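Local coordinates for glycosylation Associate Protein 2 (Streptococcus agalactiae serotype V, PDB 6OYC) that probably takes part, as a component of the Gap123 complex, in the glycosylation and accessory Sec secretion of a bacterial surface glycoprotein, at residues B[41-46]-B[56-61]; B[144-149]-B[162-167]; B[258-263]-B[306-311]; B[342-347]-B[377-382]; B[483-488]-B[499-504]. One frame throughout, in Å; residues are numbered along the deposited sequence.

Contact 1 (B[41-46]-B[56-61]); sequences TTENNY and LPRKIS
Across this contact the backbones stay apart, Y46 and P57 coming nearest at 7.5 Å between CA atoms, with helix 41-46 facing the irregular chain of 56-61. R58 meets E43 end-on with two nitrogens: R58 NH2 lies 2.7 Å from E43 OE1 and R58 NH1 lies 3.0 Å from E43 OE2, both on the syn side of the carboxylate. The carboxylate and guanidinium planes are only 17° apart, the near-coplanar geometry of a bidentate salt bridge, so each group limits the other's rotation. I60 CG1 lies over one guanidinium face, and Y46 CE2 also lies over a face of this group. With CG anti to its backbone N (chi1 174°), Y46 reaches across the gap, and its OH accepts a nearly straight bond from R58 N (2.8 Å, 169°). Y46 CE2 also packs on P57 CB at 3.5 Å. The contact thus ties helix 36-52 to the loop leading into strand 62-65 of the N-terminal parallel sheet; R58 and I60 also touch strand 6-11.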
# COMPACT_ATOMS: atom_id res chain seq x y z
N THR B 41 -14.54 22.59 24.46
CA THR B 41 -14.47 22.51 25.92
C THR B 41 -14.85 21.11 26.41
O THR B 41 -14.09 20.49 27.16
CB THR B 41 -15.40 23.57 26.53
OG1 THR B 41 -14.90 24.88 26.22
CG2 THR B 41 -15.54 23.38 28.05
N THR B 42 -16.01 20.61 26.00
CA THR B 42 -16.45 19.28 26.44
C THR B 42 -15.45 18.19 26.06
O THR B 42 -15.13 17.33 26.88
CB THR B 42 -17.82 18.95 25.85
OG1 THR B 42 -18.77 19.90 26.33
CG2 THR B 42 -18.24 17.58 26.32
N GLU B 43 -14.95 18.22 24.84
CA GLU B 43 -14.03 17.17 24.43
C GLU B 43 -12.71 17.27 25.19
O GLU B 43 -12.17 16.25 25.63
CB GLU B 43 -13.80 17.23 22.92
CG GLU B 43 -13.01 16.07 22.36
CD GLU B 43 -13.70 14.70 22.52
OE1 GLU B 43 -14.92 14.63 22.82
OE2 GLU B 43 -13.02 13.68 22.32
N ASN B 44 -12.18 18.48 25.34
CA ASN B 44 -10.94 18.63 26.10
C ASN B 44 -11.14 18.27 27.57
O ASN B 44 -10.26 17.66 28.19
CB ASN B 44 -10.40 20.06 25.94
CG ASN B 44 -9.60 20.24 24.65
OD1 ASN B 44 -9.11 19.28 24.06
ND2 ASN B 44 -9.47 21.48 24.20
N ASN B 45 -12.28 18.63 28.16
CA ASN B 45 -12.57 18.14 29.50
C ASN B 45 -12.51 16.62 29.52
O ASN B 45 -11.79 16.02 30.33
CB ASN B 45 -13.93 18.65 29.97
CG ASN B 45 -13.88 20.07 30.49
OD1 ASN B 45 -12.79 20.63 30.68
ND2 ASN B 45 -15.05 20.68 30.69
N TYR B 46 -13.23 15.98 28.59
CA TYR B 46 -13.22 14.52 28.53
C TYR B 46 -11.80 13.97 28.37
O TYR B 46 -11.43 13.01 29.04
CB TYR B 46 -14.13 14.03 27.39
CG TYR B 46 -14.06 12.54 27.16
CD1 TYR B 46 -14.49 11.63 28.13
CD2 TYR B 46 -13.54 12.04 25.98
CE1 TYR B 46 -14.42 10.26 27.92
CE2 TYR B 46 -13.46 10.66 25.76
CZ TYR B 46 -13.90 9.78 26.73
OH TYR B 46 -13.81 8.43 26.49
N LEU B 56 -8.28 5.01 28.40
CA LEU B 56 -8.08 5.70 27.13
C LEU B 56 -9.40 6.31 26.66
O LEU B 56 -10.47 5.74 26.89
CB LEU B 56 -7.56 4.74 26.07
CG LEU B 56 -6.13 4.25 26.22
CD1 LEU B 56 -6.04 2.80 25.76
CD2 LEU B 56 -5.15 5.13 25.45
N PRO B 57 -9.36 7.48 26.04
CA PRO B 57 -10.60 8.11 25.59
C PRO B 57 -11.16 7.39 24.38
O PRO B 57 -10.42 6.90 23.53
CB PRO B 57 -10.18 9.54 25.24
CG PRO B 57 -8.72 9.42 24.90
CD PRO B 57 -8.17 8.29 25.73
N ARG B 58 -12.49 7.32 24.30
CA ARG B 58 -13.13 6.79 23.10
C ARG B 58 -12.72 7.62 21.89
O ARG B 58 -12.56 8.83 21.97
CB ARG B 58 -14.65 6.76 23.26
CG ARG B 58 -15.28 8.13 23.38
CD ARG B 58 -15.86 8.63 22.04
NE ARG B 58 -16.35 10.01 22.13
CZ ARG B 58 -15.58 11.09 22.25
NH1 ARG B 58 -14.26 10.98 22.29
NH2 ARG B 58 -16.14 12.29 22.32
N LYS B 59 -12.50 6.94 20.76
CA LYS B 59 -12.06 7.55 19.51
C LYS B 59 -13.27 8.10 18.76
O LYS B 59 -14.34 7.49 18.76
CB LYS B 59 -11.32 6.51 18.66
CG LYS B 59 -10.74 7.00 17.32
CD LYS B 59 -10.32 5.79 16.43
CE LYS B 59 -9.49 6.19 15.20
NZ LYS B 59 -8.04 5.79 15.31
N ILE B 60 -13.10 9.26 18.13
CA ILE B 60 -14.05 9.75 17.13
C ILE B 60 -13.41 9.50 15.78
O ILE B 60 -12.36 10.07 15.46
CB ILE B 60 -14.39 11.23 17.33
CG1 ILE B 60 -14.90 11.48 18.75
CG2 ILE B 60 -15.46 11.64 16.31
CD1 ILE B 60 -15.32 12.92 19.01
N SER B 61 -14.03 8.63 14.98
CA SER B 61 -13.35 8.07 13.82
C SER B 61 -13.53 8.92 12.56
O SER B 61 -12.78 8.72 11.58
CB SER B 61 -13.86 6.65 13.57
OG SER B 61 -13.31 5.76 14.51

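Contact 2 (B[144-149]-B[162-167])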
# COMPACT_ATOMS: atom_id res chain seq x y z
N ASN B 144 -9.31 -32.41 -12.75
CA ASN B 144 -8.32 -33.45 -13.05
C ASN B 144 -8.40 -33.96 -14.48
O ASN B 144 -7.43 -34.56 -14.95
CB ASN B 144 -8.47 -34.60 -12.06
CG ASN B 144 -8.05 -34.19 -10.66
OD1 ASN B 144 -8.62 -33.27 -10.07
ND2 ASN B 144 -7.02 -34.83 -10.15
N ASP B 145 -9.51 -33.74 -15.18
CA ASP B 145 -9.66 -34.19 -16.55
C ASP B 145 -9.39 -33.08 -17.56
O ASP B 145 -9.81 -33.20 -18.72
CB ASP B 145 -11.04 -34.82 -16.78
CG ASP B 145 -12.17 -33.82 -16.62
OD1 ASP B 145 -11.98 -32.79 -15.94
OD2 ASP B 145 -13.27 -34.06 -17.18
N PHE B 146 -8.71 -32.01 -17.16
CA PHE B 146 -8.40 -30.93 -18.09
C PHE B 146 -7.47 -31.43 -19.20
O PHE B 146 -6.42 -32.00 -18.93
CB PHE B 146 -7.76 -29.74 -17.38
CG PHE B 146 -7.43 -28.61 -18.32
CD1 PHE B 146 -8.41 -28.05 -19.14
CD2 PHE B 146 -6.13 -28.12 -18.41
CE1 PHE B 146 -8.10 -27.02 -20.00
CE2 PHE B 146 -5.83 -27.08 -19.28
CZ PHE B 146 -6.81 -26.53 -20.08
N GLU B 147 -7.86 -31.16 -20.44
CA GLU B 147 -7.20 -31.70 -21.63
C GLU B 147 -6.05 -30.83 -22.13
O GLU B 147 -5.18 -31.33 -22.86
CB GLU B 147 -8.23 -31.87 -22.77
CG GLU B 147 -9.59 -32.50 -22.38
CD GLU B 147 -10.51 -31.57 -21.55
OE1 GLU B 147 -10.20 -30.35 -21.46
OE2 GLU B 147 -11.52 -32.05 -20.96
N GLY B 148 -6.01 -29.56 -21.78
CA GLY B 148 -5.04 -28.65 -22.36
C GLY B 148 -3.67 -28.76 -21.74
O GLY B 148 -3.32 -29.73 -21.06
N VAL B 149 -2.88 -27.72 -21.97
CA VAL B 149 -1.53 -27.61 -21.45
C VAL B 149 -1.53 -26.78 -20.17
O VAL B 149 -2.27 -25.79 -20.04
CB VAL B 149 -0.57 -27.03 -22.51
CG1 VAL B 149 -0.80 -27.69 -23.86
CG2 VAL B 149 -0.74 -25.56 -22.63
N GLY B 162 -6.03 -24.10 -24.05
CA GLY B 162 -6.79 -25.13 -24.76
C GLY B 162 -8.24 -24.70 -24.97
O GLY B 162 -8.54 -23.52 -25.14
N GLN B 163 -9.12 -25.70 -24.98
CA GLN B 163 -10.55 -25.49 -25.10
C GLN B 163 -11.21 -25.68 -23.75
O GLN B 163 -11.06 -26.73 -23.12
CB GLN B 163 -11.15 -26.44 -26.12
CG GLN B 163 -10.34 -26.48 -27.42
CD GLN B 163 -11.07 -25.84 -28.59
OE1 GLN B 163 -11.87 -24.93 -28.41
NE2 GLN B 163 -10.79 -26.32 -29.81
N PHE B 164 -11.99 -24.68 -23.32
CA PHE B 164 -12.57 -24.66 -21.99
C PHE B 164 -14.06 -24.94 -21.96
O PHE B 164 -14.60 -25.18 -20.88
CB PHE B 164 -12.26 -23.30 -21.32
CG PHE B 164 -10.79 -23.07 -21.16
CD1 PHE B 164 -10.12 -23.56 -20.04
CD2 PHE B 164 -10.05 -22.44 -22.16
CE1 PHE B 164 -8.75 -23.40 -19.91
CE2 PHE B 164 -8.69 -22.28 -22.03
CZ PHE B 164 -8.03 -22.75 -20.91
N GLY B 165 -14.73 -24.98 -23.11
CA GLY B 165 -16.13 -25.37 -23.18
C GLY B 165 -16.93 -24.38 -24.00
O GLY B 165 -16.51 -23.24 -24.20
N GLU B 166 -18.09 -24.82 -24.48
CA GLU B 166 -18.98 -23.94 -25.22
C GLU B 166 -19.76 -23.00 -24.30
O GLU B 166 -20.09 -21.88 -24.70
CB GLU B 166 -19.92 -24.80 -26.06
CG GLU B 166 -19.18 -25.91 -26.82
CD GLU B 166 -19.21 -27.27 -26.09
OE1 GLU B 166 -19.90 -28.20 -26.56
OE2 GLU B 166 -18.54 -27.42 -25.05
N ASN B 167 -20.06 -23.44 -23.08
CA ASN B 167 -20.60 -22.61 -22.01
C ASN B 167 -19.61 -22.59 -20.85
O ASN B 167 -18.65 -23.36 -20.82
CB ASN B 167 -21.96 -23.13 -21.52
CG ASN B 167 -22.95 -23.32 -22.66
OD1 ASN B 167 -23.40 -22.36 -23.27
ND2 ASN B 167 -23.30 -24.57 -22.95
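F146 and F164 meet along their outer atoms, with F146 CE1 3.7 Å from F164 CE1. Their planes are near parallel, tilted by 20°, but the centroids stand 5.5 Å apart; the rings are therefore slid past each other and barely overlap. F146 CZ is likewise 3.7 Å from F164 CE1, so F164 CE1 sits about equally near F146 CE1 and CZ, approaching the ring obliquely. The CB of F146 does not point at the other segment; with CG anti to the backbone N (chi1 180°), the end of the ring is nevertheless carried nearer to F164. One face of the F146 ring is occupied by its own chain, for G148 N sits 3.4 Å above the F146 ring centre. E147 adds only a loose approach, E147 OE1 to Q163 O at 4.1 Å, and its other carboxylate oxygen is engaged in a salt bridge with R143. No hydrogen bond joins the segments directly; the ring contact is the main side-chain link, and the chain at G148 and G162 also comes close. Both phenylalanines also touch L171 of strand 168-180, and F146 touches L160, making a small apolar cluster. V149 pairs with E161 through the backbone. Strands 149-153 and 157-165 form a beta hairpin; the arrangement packs the loop entering that hairpin against the end of its second strand, within the protein's antiparallel beta region.

Contact 3 (B[258-263]-B[306-311])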
# COMPACT_ATOMS: atom_id res chain seq x y z
N HIS B 258 -5.17 -11.84 -4.46
CA HIS B 258 -5.02 -11.01 -3.28
C HIS B 258 -6.33 -10.92 -2.53
O HIS B 258 -7.39 -10.75 -3.14
CB HIS B 258 -4.59 -9.59 -3.65
CG HIS B 258 -3.31 -9.51 -4.41
ND1 HIS B 258 -2.10 -9.24 -3.81
CD2 HIS B 258 -3.05 -9.65 -5.73
CE1 HIS B 258 -1.15 -9.22 -4.73
NE2 HIS B 258 -1.70 -9.46 -5.90
N ARG B 259 -6.24 -10.95 -1.20
CA ARG B 259 -7.39 -10.63 -0.36
C ARG B 259 -6.97 -9.64 0.71
O ARG B 259 -5.91 -9.79 1.32
CB ARG B 259 -8.00 -11.89 0.26
CG ARG B 259 -7.10 -12.62 1.25
CD ARG B 259 -7.57 -12.30 2.64
NE ARG B 259 -6.96 -13.16 3.64
CZ ARG B 259 -7.02 -12.94 4.95
NH1 ARG B 259 -7.66 -11.87 5.42
NH2 ARG B 259 -6.44 -13.78 5.78
N ARG B 260 -7.80 -8.61 0.94
CA ARG B 260 -7.42 -7.47 1.77
C ARG B 260 -8.58 -7.04 2.66
O ARG B 260 -9.75 -7.15 2.28
CB ARG B 260 -6.97 -6.27 0.91
CG ARG B 260 -5.69 -6.54 0.13
CD ARG B 260 -5.44 -5.54 -1.02
NE ARG B 260 -4.31 -5.99 -1.83
CZ ARG B 260 -4.21 -5.80 -3.14
NH1 ARG B 260 -5.17 -5.16 -3.79
NH2 ARG B 260 -3.15 -6.25 -3.80
N ASN B 261 -8.24 -6.52 3.84
CA ASN B 261 -9.22 -5.76 4.62
C ASN B 261 -9.49 -4.46 3.86
O ASN B 261 -8.57 -3.66 3.65
CB ASN B 261 -8.71 -5.46 6.02
CG ASN B 261 -8.51 -6.72 6.88
OD1 ASN B 261 -8.75 -7.86 6.45
ND2 ASN B 261 -8.04 -6.51 8.11
N GLY B 262 -10.73 -4.26 3.44
CA GLY B 262 -11.07 -3.15 2.56
C GLY B 262 -11.91 -2.08 3.23
O GLY B 262 -12.57 -2.31 4.25
N ARG B 263 -11.90 -0.88 2.66
CA ARG B 263 -12.59 0.26 3.24
C ARG B 263 -13.69 0.79 2.34
O ARG B 263 -14.25 1.85 2.62
CB ARG B 263 -11.57 1.35 3.58
CG ARG B 263 -10.50 0.85 4.56
CD ARG B 263 -9.51 1.95 4.92
NE ARG B 263 -8.47 1.45 5.81
CZ ARG B 263 -8.54 1.45 7.14
NH1 ARG B 263 -9.61 1.94 7.77
NH2 ARG B 263 -7.53 0.95 7.84
N SER B 306 5.65 -10.75 3.12
CA SER B 306 4.56 -11.58 2.60
C SER B 306 3.20 -10.98 2.94
O SER B 306 2.30 -10.94 2.09
CB SER B 306 4.64 -13.01 3.15
OG SER B 306 5.95 -13.53 3.00
N ALA B 307 3.02 -10.56 4.18
CA ALA B 307 1.78 -9.88 4.56
C ALA B 307 1.75 -8.51 3.91
O ALA B 307 2.73 -7.76 3.96
CB ALA B 307 1.69 -9.76 6.08
N GLU B 308 0.63 -8.18 3.27
CA GLU B 308 0.59 -6.96 2.49
C GLU B 308 0.42 -5.73 3.37
O GLU B 308 0.07 -5.82 4.56
CB GLU B 308 -0.52 -7.06 1.44
CG GLU B 308 -0.37 -8.29 0.58
CD GLU B 308 -1.23 -8.26 -0.67
OE1 GLU B 308 -2.06 -7.32 -0.83
OE2 GLU B 308 -1.07 -9.19 -1.50
N GLY B 309 0.69 -4.56 2.79
CA GLY B 309 0.49 -3.29 3.46
C GLY B 309 1.78 -2.47 3.52
O GLY B 309 2.83 -2.89 3.05
N PHE B 310 1.65 -1.28 4.11
CA PHE B 310 2.79 -0.36 4.21
C PHE B 310 3.65 -0.65 5.43
O PHE B 310 3.14 -0.87 6.54
CB PHE B 310 2.31 1.09 4.30
CG PHE B 310 1.51 1.54 3.13
CD1 PHE B 310 2.15 1.89 1.94
CD2 PHE B 310 0.13 1.61 3.21
CE1 PHE B 310 1.42 2.30 0.85
CE2 PHE B 310 -0.62 2.03 2.12
CZ PHE B 310 0.03 2.38 0.93
N GLU B 311 4.96 -0.63 5.23
CA GLU B 311 5.94 -0.62 6.31
C GLU B 311 6.27 0.81 6.73
O GLU B 311 6.29 1.73 5.90
CB GLU B 311 7.23 -1.29 5.87
CG GLU B 311 7.40 -2.69 6.29
CD GLU B 311 8.77 -3.21 5.94
OE1 GLU B 311 9.63 -2.41 5.47
OE2 GLU B 311 8.99 -4.43 6.14
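The H258 ring presents its edge to E308 and one face to R260, whose NH2 lies 3.1 Å above the H258 ring plane, offset toward the rim. The R260 guanidinium in turn has H258 CB over one face and the E308 carboxylate at its edge. E308 therefore faces two flat groups at once and serves each with a different oxygen. E308 OE2 accepts from H258 ND1 through its syn lone pair at 2.5 Å, with the oxygen close to the imidazole plane. The ring and carboxylate planes are 61° apart. E308 OE1 is met nearly along its C-O axis by R260 NE, at 2.8 Å and 169°, and this straight bond lies within the guanidinium plane; R260 NH2 adds a weak bond to E308 OE1 at 3.3 Å.

H258 and R260 lie two residues apart on strand 251-262 of the antiparallel sheet. The strand thus meets, through one carboxylate, the loop between strand 297-301 and helix 313-318, joining the beta region to the alpha/beta-hydrolase-like part. R260 NH2 has its stronger partner in E283; at the other side of the imidazole, H258 NE2 bonds to E191. In this buried setting the neighbouring arginine would probably stabilise E308 as a carboxylate. K134 of strand 132-135 touches the side chains of both H258 and E308.

Contact 4 (B[342-347]-B[377-382]); sequences EYEQKI and ATYHGA
Hydrogen bonding across this contact comes from Y379, whose OH donates to E344 OE1 at 2.7 Å. The approach is on the syn side but 32° out of the carboxylate plane, and the carboxylate stands steeply to the phenol ring. The other oxygen, E344 OE2, is held by Y438 OH and G339 N, so three donors grip this buried carboxylate. H380 NE2 bonds to the Y337 carbonyl oxygen, which helps to set the ring's rotation. Apolar contact is centred on H380. I347 CG2 lies over the H380 ring, 3.8 Å from its centroid and 5° off the normal, a CH-pi contact, while Y379 CD1 covers the opposite face. E344 CB meets the imidazole edge, 3.7 Å from H380 CE1. The two helix segments are nearly perpendicular (89°), their axes 10.8 Å apart at closest. Helix 372-381 directly follows strand 365-370 through a tight turn that is consistent with the nucleophile elbow of an alpha/beta-hydrolase fold.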
# COMPACT_ATOMS: atom_id res chain seq x y z
N GLU B 342 5.19 1.36 -17.80
CA GLU B 342 4.01 1.96 -17.18
C GLU B 342 4.10 1.86 -15.67
O GLU B 342 3.89 2.85 -14.96
CB GLU B 342 2.76 1.27 -17.68
CG GLU B 342 1.51 1.80 -17.03
CD GLU B 342 0.29 1.01 -17.40
OE1 GLU B 342 0.44 -0.02 -18.08
OE2 GLU B 342 -0.81 1.42 -17.01
N TYR B 343 4.44 0.67 -15.16
CA TYR B 343 4.52 0.48 -13.72
C TYR B 343 5.53 1.43 -13.10
O TYR B 343 5.21 2.18 -12.17
CB TYR B 343 4.86 -0.99 -13.42
CG TYR B 343 4.86 -1.37 -11.95
CD1 TYR B 343 6.02 -1.26 -11.18
CD2 TYR B 343 3.71 -1.88 -11.35
CE1 TYR B 343 6.02 -1.64 -9.84
CE2 TYR B 343 3.71 -2.24 -10.00
CZ TYR B 343 4.86 -2.13 -9.26
OH TYR B 343 4.86 -2.50 -7.95
N GLU B 344 6.75 1.45 -13.65
CA GLU B 344 7.82 2.23 -13.03
C GLU B 344 7.60 3.73 -13.21
O GLU B 344 7.82 4.51 -12.27
CB GLU B 344 9.16 1.81 -13.62
CG GLU B 344 9.45 0.35 -13.39
CD GLU B 344 10.75 -0.07 -14.02
OE1 GLU B 344 11.36 0.77 -14.71
OE2 GLU B 344 11.16 -1.23 -13.84
N GLN B 345 7.14 4.16 -14.38
CA GLN B 345 6.84 5.58 -14.55
C GLN B 345 5.70 6.01 -13.63
O GLN B 345 5.63 7.18 -13.24
CB GLN B 345 6.51 5.89 -16.01
CG GLN B 345 6.18 7.35 -16.28
CD GLN B 345 7.37 8.26 -15.99
OE1 GLN B 345 8.44 8.08 -16.56
NE2 GLN B 345 7.17 9.23 -15.11
N LYS B 346 4.80 5.09 -13.28
CA LYS B 346 3.74 5.48 -12.36
C LYS B 346 4.28 5.72 -10.96
O LYS B 346 3.77 6.58 -10.24
CB LYS B 346 2.63 4.43 -12.35
CG LYS B 346 1.74 4.62 -13.53
CD LYS B 346 0.59 3.68 -13.55
CE LYS B 346 -0.38 4.13 -14.61
NZ LYS B 346 -1.49 3.19 -14.73
N ILE B 347 5.32 4.97 -10.56
CA ILE B 347 5.94 5.23 -9.27
C ILE B 347 6.56 6.63 -9.27
O ILE B 347 6.40 7.40 -8.31
CB ILE B 347 6.97 4.14 -8.93
CG1 ILE B 347 6.26 2.77 -8.86
CG2 ILE B 347 7.71 4.46 -7.63
CD1 ILE B 347 7.18 1.61 -8.54
N ALA B 377 14.19 2.98 -3.85
CA ALA B 377 14.60 4.35 -3.55
C ALA B 377 15.69 4.82 -4.51
O ALA B 377 15.61 5.93 -5.04
CB ALA B 377 15.05 4.47 -2.10
N THR B 378 16.68 3.98 -4.78
CA THR B 378 17.78 4.37 -5.66
C THR B 378 17.39 4.29 -7.14
O THR B 378 17.69 5.21 -7.91
CB THR B 378 19.01 3.51 -5.37
OG1 THR B 378 19.29 3.52 -3.96
CG2 THR B 378 20.22 4.06 -6.10
N TYR B 379 16.73 3.20 -7.55
CA TYR B 379 16.37 3.05 -8.97
C TYR B 379 15.46 4.17 -9.44
O TYR B 379 15.65 4.71 -10.54
CB TYR B 379 15.70 1.68 -9.19
CG TYR B 379 15.27 1.38 -10.62
CD1 TYR B 379 14.02 1.78 -11.09
CD2 TYR B 379 16.10 0.69 -11.50
CE1 TYR B 379 13.62 1.50 -12.40
CE2 TYR B 379 15.71 0.41 -12.80
CZ TYR B 379 14.47 0.82 -13.24
OH TYR B 379 14.05 0.54 -14.53
N HIS B 380 14.47 4.54 -8.63
CA HIS B 380 13.57 5.62 -9.04
C HIS B 380 14.15 6.99 -8.71
O HIS B 380 13.81 7.98 -9.37
CB HIS B 380 12.19 5.42 -8.40
CG HIS B 380 11.47 4.18 -8.87
ND1 HIS B 380 10.91 4.09 -10.13
CD2 HIS B 380 11.26 2.99 -8.28
CE1 HIS B 380 10.37 2.89 -10.28
NE2 HIS B 380 10.57 2.20 -9.17
N GLY B 381 15.04 7.06 -7.71
CA GLY B 381 15.76 8.30 -7.43
C GLY B 381 16.45 8.86 -8.65
O GLY B 381 16.44 10.08 -8.88
N ALA B 382 17.02 7.98 -9.47
CA ALA B 382 17.62 8.38 -10.75
C ALA B 382 16.70 9.26 -11.59
O ALA B 382 17.18 10.10 -12.36
CB ALA B 382 18.02 7.13 -11.53

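Contact 5 (B[483-488]-B[499-504])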
# COMPACT_ATOMS: atom_id res chain seq x y z
N LEU B 483 28.22 8.77 1.56
CA LEU B 483 28.72 8.56 2.91
C LEU B 483 28.40 7.13 3.32
O LEU B 483 27.26 6.82 3.67
CB LEU B 483 28.09 9.56 3.88
CG LEU B 483 28.27 11.05 3.60
CD1 LEU B 483 28.32 11.79 4.92
CD2 LEU B 483 29.53 11.34 2.80
N GLY B 484 29.39 6.25 3.26
CA GLY B 484 29.21 4.91 3.76
C GLY B 484 29.36 4.84 5.27
O GLY B 484 29.85 5.76 5.91
N ARG B 485 28.87 3.74 5.83
CA ARG B 485 29.15 3.38 7.22
C ARG B 485 28.94 1.86 7.30
O ARG B 485 27.82 1.40 7.51
CB ARG B 485 28.27 4.11 8.22
CG ARG B 485 28.31 3.49 9.62
CD ARG B 485 28.13 4.49 10.75
NE ARG B 485 28.01 3.80 12.03
CZ ARG B 485 27.65 4.36 13.18
NH1 ARG B 485 27.35 5.65 13.24
NH2 ARG B 485 27.57 3.62 14.28
N GLY B 486 30.02 1.12 7.09
CA GLY B 486 29.93 -0.33 7.08
C GLY B 486 29.83 -0.92 8.47
O GLY B 486 30.37 -0.40 9.44
N TRP B 487 29.10 -2.02 8.56
CA TRP B 487 29.03 -2.83 9.77
C TRP B 487 29.45 -4.25 9.41
O TRP B 487 29.41 -4.66 8.25
CB TRP B 487 27.63 -2.80 10.42
CG TRP B 487 27.05 -1.41 10.61
CD1 TRP B 487 26.93 -0.42 9.66
CD2 TRP B 487 26.49 -0.85 11.81
NE1 TRP B 487 26.35 0.70 10.20
CE2 TRP B 487 26.07 0.46 11.52
CE3 TRP B 487 26.30 -1.34 13.11
CZ2 TRP B 487 25.47 1.30 12.47
CZ3 TRP B 487 25.72 -0.51 14.06
CH2 TRP B 487 25.31 0.79 13.73
N ASP B 488 29.89 -4.99 10.42
CA ASP B 488 30.42 -6.33 10.21
C ASP B 488 29.36 -7.36 10.57
O ASP B 488 28.57 -7.17 11.50
CB ASP B 488 31.68 -6.54 11.03
CG ASP B 488 32.79 -5.58 10.63
OD1 ASP B 488 32.80 -4.43 11.12
OD2 ASP B 488 33.65 -5.98 9.82
N GLY B 499 18.38 0.06 12.48
CA GLY B 499 17.27 0.96 12.74
C GLY B 499 17.72 2.26 13.36
O GLY B 499 17.39 3.34 12.86
N ALA B 500 18.49 2.18 14.45
CA ALA B 500 18.98 3.38 15.12
C ALA B 500 19.77 4.27 14.17
O ALA B 500 19.63 5.49 14.19
CB ALA B 500 19.84 3.00 16.33
N TRP B 501 20.60 3.66 13.32
CA TRP B 501 21.35 4.44 12.34
C TRP B 501 20.41 5.15 11.37
O TRP B 501 20.55 6.35 11.11
CB TRP B 501 22.31 3.54 11.58
CG TRP B 501 22.99 4.26 10.46
CD1 TRP B 501 24.14 4.99 10.53
CD2 TRP B 501 22.56 4.34 9.09
NE1 TRP B 501 24.45 5.52 9.30
CE2 TRP B 501 23.50 5.13 8.40
CE3 TRP B 501 21.47 3.81 8.38
CZ2 TRP B 501 23.39 5.41 7.04
CZ3 TRP B 501 21.36 4.09 7.03
CH2 TRP B 501 22.31 4.89 6.37
N PHE B 502 19.45 4.40 10.81
CA PHE B 502 18.51 4.95 9.84
C PHE B 502 17.74 6.13 10.42
O PHE B 502 17.65 7.20 9.81
CB PHE B 502 17.56 3.85 9.37
CG PHE B 502 16.57 4.28 8.31
CD1 PHE B 502 16.89 4.17 6.96
CD2 PHE B 502 15.31 4.74 8.66
CE1 PHE B 502 15.97 4.54 5.97
CE2 PHE B 502 14.38 5.11 7.69
CZ PHE B 502 14.72 5.02 6.34
N THR B 503 17.18 5.95 11.62
CA THR B 503 16.43 7.04 12.22
C THR B 503 17.35 8.19 12.65
O THR B 503 16.95 9.35 12.58
CB THR B 503 15.60 6.54 13.40
OG1 THR B 503 15.00 7.66 14.06
CG2 THR B 503 16.45 5.79 14.41
N SER B 504 18.57 7.87 13.08
CA SER B 504 19.53 8.92 13.44
C SER B 504 19.95 9.71 12.21
O SER B 504 20.00 10.95 12.24
CB SER B 504 20.75 8.31 14.13
OG SER B 504 21.90 9.12 13.95
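Segment 483-488, on an edge strand, and helical segment 499-504 approach no closer than 9.4 Å between the CA atoms of R485 and W501, a spacing bridged by side chains. Strand 482-487 is an outermost strand of the mixed eight-stranded sheet, and helix 495-514 packs against it in an arrangement consistent with the C-terminal end of an alpha/beta-hydrolase fold. W501 is the common partner on the helix. Its CG is anti to the backbone N (chi1 173°), which sends the indole toward the sheet, where it also touches A454 and A456 of the adjacent strand 452-458. R485 and W501 run past each other in opposite directions, and the arginine uses its aliphatic part: R485 CD is 4.0 Å from W501 CD1. The guanidinium and indole planes are 73° apart, so this is not a parallel stack. W487 approaches W501 obliquely. No hydrogen bond crosses between the segments; the evidence is of van der Waals contact, partly buried and with R485 on its exposed side. W487 also touches C494 in the loop before the helix. The nearest approach of the two tryptophans is from the six-membered ring of one to the methylene of the other, W487 CZ2 to W501 CB at 4.0 Å.

Overall arrangement
From the N terminus the five contacts follow in series, each closing before the next opens, and none nest or cross. Contact 1 closes nine residues, the end of helix 36-52 and the turn after it, ahead of strand 62-65 of the N-terminal parallel sheet. Contact 2 spans a beta hairpin about 61 Å away, centre to centre, on the opposite side of the chain's centre. Contact 3, nearest the middle, closes a 42-residue loop; its strand 251-262 neighbours strand 157-165 of contact 2, and its other segment belongs to the hydrolase-like part. There contact 4 joins two helices across 29 residues that include strand 365-370, and contact 5 closes 10, tying edge strand 482-487 to helix 495-514.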